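PDB 7EHU: chitin oligosaccharide binding protein NagB2 from Paenibacillus sp. FPU-7, which binds the chitin oligosaccharides N,N'-diacetylchitobiose and N,N',N''-triacetylchitotriose, probably delivering them to a membrane transporter as an extracellular solute-binding protein. Local coordinates for residues T186-I200 with G246-G260. Residues are numbered along the deposited sequence; the frame is centred on the assembly and turned at random.
Sequences TPIALGGGSGDGWAI and GYIDPNVLGLKYSEG. With NAG (2-acetamido-2-deoxy-beta-D-glucopyranose), chain B.
I188 and I248 form a single backbone bridge, I188 N donating to Y247 O (2.8 Å) and D249 N to I188 O (2.9 Å); beyond it G192 N bonds V252 O and G193 N bonds L255 O. G191 and G193 suit their places because a CB would run into K256 O at the first and L253 O at the second; without one, G191 O comes within 3.3 Å of Y257 CA in a CA-H...O contact. L190 CD2 packs alongside V252 CG2 (3.9 Å), two buried apolar side chains pointing the same way. Both carboxylate oxygens of D249 are used: OD1 accepts from N251 N in an Asx turn, and OD2 accepts from a water that in turn accepts from L190 N. K256 is the N-cap of helix 257-265; D196 OD2, from the other segment, takes the first-turn Y257 N (2.8 Å) in an almost straight bond (179° at the hydrogen), where the helix start would probably stabilise its negative charge. W198 turns the edge of its six-membered ring to the face of Y257, CZ2 standing over the ring centre, with planes at 55°. Y257 reaches it with CG anti to the backbone N (chi1 173°), its OH bonded to D274 and W277. The acetamide of NAG lies over one face of the W198 indole, N2 3.5 Å from CE3 and methyl C8 3.5 Å from NE1. An aromatic side chain against a sugar is characteristic of carbohydrate-binding sites; here W198, backed by Y257, lines the chitin-oligosaccharide pocket of a PBP-type solute-binding protein.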
loop_
_atom_site.group_PDB
_atom_site.type_symbol
_atom_site.label_atom_id
_atom_site.label_comp_id
_atom_site.label_asym_id
_atom_site.label_seq_id
_atom_site.Cartn_x
_atom_site.Cartn_y
_atom_site.Cartn_z
ATOM N N THR A 186 17.245 18.356 0.105
ATOM C CA THR A 186 16.801 17.244 -0.738
ATOM C C THR A 186 15.274 17.266 -0.803
ATOM O O THR A 186 14.622 17.128 0.238
ATOM C CB THR A 186 17.268 15.914 -0.152
ATOM O OG1 THR A 186 18.686 15.935 0.021
ATOM C CG2 THR A 186 16.887 14.736 -1.055
ATOM N N PRO A 187 14.662 17.474 -1.965
ATOM C CA PRO A 187 13.211 17.710 -1.945
ATOM C C PRO A 187 12.367 16.495 -1.600
ATOM O O PRO A 187 11.484 16.602 -0.741
ATOM C CB PRO A 187 12.916 18.285 -3.338
ATOM C CG PRO A 187 14.239 18.925 -3.740
ATOM C CD PRO A 187 15.242 17.899 -3.254
ATOM N N ILE A 188 12.620 15.349 -2.235
ATOM C CA ILE A 188 11.757 14.171 -2.131
ATOM C C ILE A 188 12.593 12.972 -1.697
ATOM O O ILE A 188 13.499 12.544 -2.424
ATOM C CB ILE A 188 11.057 13.846 -3.463
ATOM C CG1 ILE A 188 10.256 15.034 -3.997
ATOM C CG2 ILE A 188 10.156 12.626 -3.302
ATOM C CD1 ILE A 188 9.794 14.889 -5.430
ATOM N N ALA A 189 12.294 12.438 -0.514
ATOM C CA ALA A 189 12.867 11.170 -0.081
ATOM C C ALA A 189 12.213 10.015 -0.819
ATOM O O ALA A 189 11.012 10.030 -1.088
ATOM C CB ALA A 189 12.633 10.990 1.414
ATOM N N LEU A 190 13.006 8.993 -1.137
ATOM C CA LEU A 190 12.457 7.800 -1.757
ATOM C C LEU A 190 13.548 6.723 -1.662
ATOM O O LEU A 190 14.699 6.953 -2.058
ATOM C CB LEU A 190 12.147 8.092 -3.218
ATOM C CG LEU A 190 11.070 7.212 -3.872
ATOM C CD1 LEU A 190 10.606 7.855 -5.212
ATOM C CD2 LEU A 190 11.250 5.757 -3.918
ATOM N N GLY A 191 13.208 5.556 -1.125
ATOM C CA GLY A 191 14.079 4.397 -1.142
ATOM C C GLY A 191 13.534 3.371 -2.108
ATOM O O GLY A 191 12.528 2.733 -1.817
ATOM N N GLY A 192 14.163 3.236 -3.276
ATOM C CA GLY A 192 13.631 2.397 -4.329
ATOM C C GLY A 192 14.628 1.413 -4.910
ATOM O O GLY A 192 14.434 0.922 -6.024
ATOM N N GLY A 193 15.685 1.090 -4.165
ATOM C CA GLY A 193 16.709 0.178 -4.625
ATOM C C GLY A 193 16.353 -1.269 -4.361
ATOM O O GLY A 193 15.263 -1.600 -3.901
ATOM N N SER A 194 17.310 -2.149 -4.655
ATOM C CA SER A 194 17.217 -3.577 -4.328
ATOM C C SER A 194 15.883 -4.093 -4.864
ATOM O O SER A 194 15.575 -3.879 -6.043
ATOM C CB SER A 194 17.421 -3.759 -2.830
ATOM O OG SER A 194 18.536 -3.036 -2.350
ATOM N N GLY A 195 15.072 -4.761 -4.051
ATOM C CA GLY A 195 13.786 -5.251 -4.500
ATOM C C GLY A 195 12.625 -4.348 -4.147
ATOM O O GLY A 195 11.483 -4.814 -4.097
ATOM N N ASP A 196 12.898 -3.056 -3.938
ATOM C CA ASP A 196 11.908 -2.103 -3.468
ATOM C C ASP A 196 11.426 -1.140 -4.557
ATOM O O ASP A 196 11.006 -0.023 -4.248
ATOM C CB ASP A 196 12.414 -1.342 -2.246
ATOM C CG ASP A 196 12.489 -2.213 -1.010
ATOM O OD1 ASP A 196 11.749 -3.211 -0.938
ATOM O OD2 ASP A 196 13.183 -1.821 -0.054
ATOM N N GLY A 197 11.425 -1.578 -5.819
ATOM C CA GLY A 197 10.903 -0.747 -6.894
ATOM C C GLY A 197 9.461 -0.313 -6.703
ATOM O O GLY A 197 9.050 0.732 -7.232
ATOM N N TRP A 198 8.676 -1.087 -5.950
ATOM C CA TRP A 198 7.285 -0.724 -5.700
ATOM C C TRP A 198 7.185 0.656 -5.048
ATOM O O TRP A 198 6.176 1.354 -5.215
ATOM C CB TRP A 198 6.606 -1.778 -4.818
ATOM C CG TRP A 198 6.960 -1.688 -3.362
ATOM C CD1 TRP A 198 8.026 -2.272 -2.732
ATOM C CD2 TRP A 198 6.266 -0.930 -2.358
ATOM N NE1 TRP A 198 8.034 -1.923 -1.407
ATOM C CE2 TRP A 198 6.964 -1.104 -1.153
ATOM C CE3 TRP A 198 5.113 -0.119 -2.368
ATOM C CZ2 TRP A 198 6.528 -0.537 0.030
ATOM C CZ3 TRP A 198 4.706 0.449 -1.203
ATOM C CH2 TRP A 198 5.413 0.247 -0.020
ATOM N N ALA A 199 8.202 1.060 -4.285
ATOM C CA ALA A 199 8.157 2.371 -3.637
ATOM C C ALA A 199 8.228 3.496 -4.664
ATOM O O ALA A 199 7.577 4.538 -4.498
ATOM C CB ALA A 199 9.296 2.481 -2.633
ATOM N N ILE A 200 9.024 3.308 -5.720
ATOM C CA ILE A 200 9.013 4.244 -6.841
ATOM C C ILE A 200 7.646 4.228 -7.505
ATOM O O ILE A 200 7.114 5.271 -7.898
ATOM C CB ILE A 200 10.122 3.904 -7.850
ATOM C CG1 ILE A 200 11.516 3.972 -7.224
ATOM C CG2 ILE A 200 10.058 4.855 -9.052
ATOM C CD1 ILE A 200 12.577 3.205 -8.025
ATOM N N GLY A 246 17.202 16.565 -9.762
ATOM C CA GLY A 246 17.654 16.409 -8.392
ATOM C C GLY A 246 16.563 16.552 -7.354
ATOM O O GLY A 246 16.853 16.738 -6.167
ATOM N N TYR A 247 15.302 16.454 -7.759
ATOM C CA TYR A 247 14.207 16.574 -6.805
ATOM C C TYR A 247 14.001 15.268 -6.039
ATOM O O TYR A 247 13.796 15.288 -4.828
ATOM C CB TYR A 247 12.941 17.042 -7.525
ATOM C CG TYR A 247 13.021 18.404 -8.218
ATOM C CD1 TYR A 247 13.897 19.399 -7.780
ATOM C CD2 TYR A 247 12.182 18.705 -9.284
ATOM C CE1 TYR A 247 13.934 20.642 -8.388
ATOM C CE2 TYR A 247 12.219 19.943 -9.905
ATOM C CZ TYR A 247 13.106 20.903 -9.450
ATOM O OH TYR A 247 13.167 22.157 -10.011
ATOM N N ILE A 248 14.078 14.123 -6.716
ATOM C CA ILE A 248 14.147 12.831 -6.041
ATOM C C ILE A 248 15.577 12.627 -5.544
ATOM O O ILE A 248 16.537 12.924 -6.260
ATOM C CB ILE A 248 13.703 11.702 -6.991
ATOM C CG1 ILE A 248 12.205 11.800 -7.282
ATOM C CG2 ILE A 248 14.032 10.332 -6.406
ATOM C CD1 ILE A 248 11.722 10.948 -8.480
ATOM N N ASP A 249 15.726 12.165 -4.294
ATOM C CA ASP A 249 17.019 11.880 -3.665
ATOM C C ASP A 249 17.931 11.166 -4.661
ATOM O O ASP A 249 17.568 10.106 -5.171
ATOM C CB ASP A 249 16.786 10.975 -2.452
ATOM C CG ASP A 249 18.033 10.743 -1.622
ATOM O OD1 ASP A 249 19.155 10.984 -2.101
ATOM O OD2 ASP A 249 17.871 10.307 -0.459
ATOM N N PRO A 250 19.117 11.710 -4.970
ATOM C CA PRO A 250 20.001 11.030 -5.933
ATOM C C PRO A 250 20.392 9.641 -5.518
ATOM O O PRO A 250 20.850 8.878 -6.373
ATOM C CB PRO A 250 21.245 11.934 -6.002
ATOM C CG PRO A 250 21.219 12.730 -4.752
ATOM C CD PRO A 250 19.732 12.955 -4.474
ATOM N N ASN A 251 20.275 9.273 -4.244
ATOM C CA ASN A 251 20.621 7.914 -3.862
ATOM C C ASN A 251 19.413 7.004 -3.757
ATOM O O ASN A 251 19.496 5.960 -3.102
ATOM C CB ASN A 251 21.426 7.882 -2.576
ATOM C CG ASN A 251 22.296 6.635 -2.465
ATOM O OD1 ASN A 251 22.659 6.002 -3.462
ATOM N ND2 ASN A 251 22.653 6.295 -1.236
ATOM N N VAL A 252 18.323 7.345 -4.450
ATOM C CA VAL A 252 17.110 6.524 -4.444
ATOM C C VAL A 252 17.416 5.054 -4.714
ATOM O O VAL A 252 16.857 4.165 -4.058
ATOM C CB VAL A 252 16.080 7.099 -5.436
ATOM C CG1 VAL A 252 16.676 7.264 -6.829
ATOM C CG2 VAL A 252 14.817 6.213 -5.482
ATOM N N LEU A 253 18.291 4.765 -5.681
ATOM C CA LEU A 253 18.544 3.370 -6.038
ATOM C C LEU A 253 19.508 2.684 -5.075
ATOM O O LEU A 253 19.670 1.461 -5.159
ATOM C CB LEU A 253 19.036 3.242 -7.490
ATOM C CG LEU A 253 18.084 3.768 -8.567
ATOM C CD1 LEU A 253 18.686 3.557 -9.960
ATOM C CD2 LEU A 253 16.710 3.099 -8.490
ATOM N N GLY A 254 20.103 3.425 -4.144
ATOM C CA GLY A 254 20.984 2.858 -3.144
ATOM C C GLY A 254 20.340 2.677 -1.787
ATOM O O GLY A 254 21.030 2.293 -0.833
ATOM N N LEU A 255 19.036 2.934 -1.672
ATOM C CA LEU A 255 18.346 2.909 -0.394
ATOM C C LEU A 255 17.161 1.966 -0.457
ATOM O O LEU A 255 16.448 1.924 -1.463
ATOM C CB LEU A 255 17.823 4.304 -0.063
ATOM C CG LEU A 255 18.907 5.349 0.180
ATOM C CD1 LEU A 255 18.275 6.748 0.161
ATOM C CD2 LEU A 255 19.633 5.128 1.498
ATOM N N LYS A 256 16.936 1.242 0.631
ATOM C CA LYS A 256 15.730 0.447 0.813
ATOM C C LYS A 256 14.552 1.365 1.139
ATOM O O LYS A 256 14.728 2.502 1.583
ATOM C CB LYS A 256 15.934 -0.517 1.986
ATOM C CG LYS A 256 17.117 -1.477 1.874
ATOM C CD LYS A 256 17.082 -2.563 2.967
ATOM C CE LYS A 256 16.949 -1.996 4.394
ATOM N NZ LYS A 256 17.664 -2.839 5.405
ATOM N N TYR A 257 13.343 0.828 0.949
ATOM C CA TYR A 257 12.115 1.568 1.244
ATOM C C TYR A 257 12.193 2.235 2.607
ATOM O O TYR A 257 11.918 3.430 2.738
ATOM C CB TYR A 257 10.938 0.581 1.222
ATOM C CG TYR A 257 9.615 1.121 1.669
ATOM C CD1 TYR A 257 9.066 2.247 1.088
ATOM C CD2 TYR A 257 8.897 0.470 2.656
ATOM C CE1 TYR A 257 7.831 2.723 1.487
ATOM C CE2 TYR A 257 7.671 0.922 3.067
ATOM C CZ TYR A 257 7.129 2.039 2.464
ATOM O OH TYR A 257 5.876 2.435 2.875
ATOM N N SER A 258 12.531 1.462 3.640
ATOM C CA SER A 258 12.528 1.995 5.000
ATOM C C SER A 258 13.618 3.041 5.209
ATOM O O SER A 258 13.475 3.931 6.066
ATOM C CB SER A 258 12.698 0.853 5.992
ATOM O OG SER A 258 13.941 0.191 5.789
ATOM N N GLU A 259 14.698 2.969 4.430
ATOM C CA GLU A 259 15.739 3.986 4.517
ATOM C C GLU A 259 15.289 5.289 3.878
ATOM O O GLU A 259 15.643 6.366 4.370
ATOM C CB GLU A 259 17.013 3.445 3.864
ATOM C CG GLU A 259 17.658 2.292 4.667
ATOM C CD GLU A 259 18.782 1.551 3.934
ATOM O OE1 GLU A 259 18.854 1.608 2.707
ATOM O OE2 GLU A 259 19.584 0.893 4.632
ATOM N N GLY A 260 14.478 5.221 2.815
ATOM C CA GLY A 260 13.844 6.423 2.303
ATOM C C GLY A 260 12.916 7.056 3.322
ATOM O O GLY A 260 12.895 8.277 3.485
HETATM C C1 NAG B . 1.751 -1.906 -0.216
HETATM C C2 NAG B . 2.238 -2.720 -1.390
HETATM C C3 NAG B . 1.957 -1.992 -2.704
HETATM C C4 NAG B . 0.481 -1.620 -2.797
HETATM C C5 NAG B . 0.053 -0.838 -1.559
HETATM C C6 NAG B . -1.427 -0.523 -1.528
HETATM C C7 NAG B . 4.091 -4.298 -1.109
HETATM C C8 NAG B . 5.585 -4.466 -1.037
HETATM N N2 NAG B . 3.649 -3.050 -1.278
HETATM O O3 NAG B . 2.338 -2.848 -3.775
HETATM O O4 NAG B . 0.213 -0.804 -3.933
HETATM O O5 NAG B . 0.369 -1.600 -0.383
HETATM O O6 NAG B . -2.219 -1.701 -1.544
HETATM O O7 NAG B . 3.319 -5.255 -1.031
HETATM O O HOH W 1 15.636 8.853 0.040
HETATM O O HOH W 2 10.963 5.324 0.650
HETATM O O HOH W 3 19.224 -0.807 -6.798
HETATM O O HOH W 4 20.339 -0.814 -3.361
#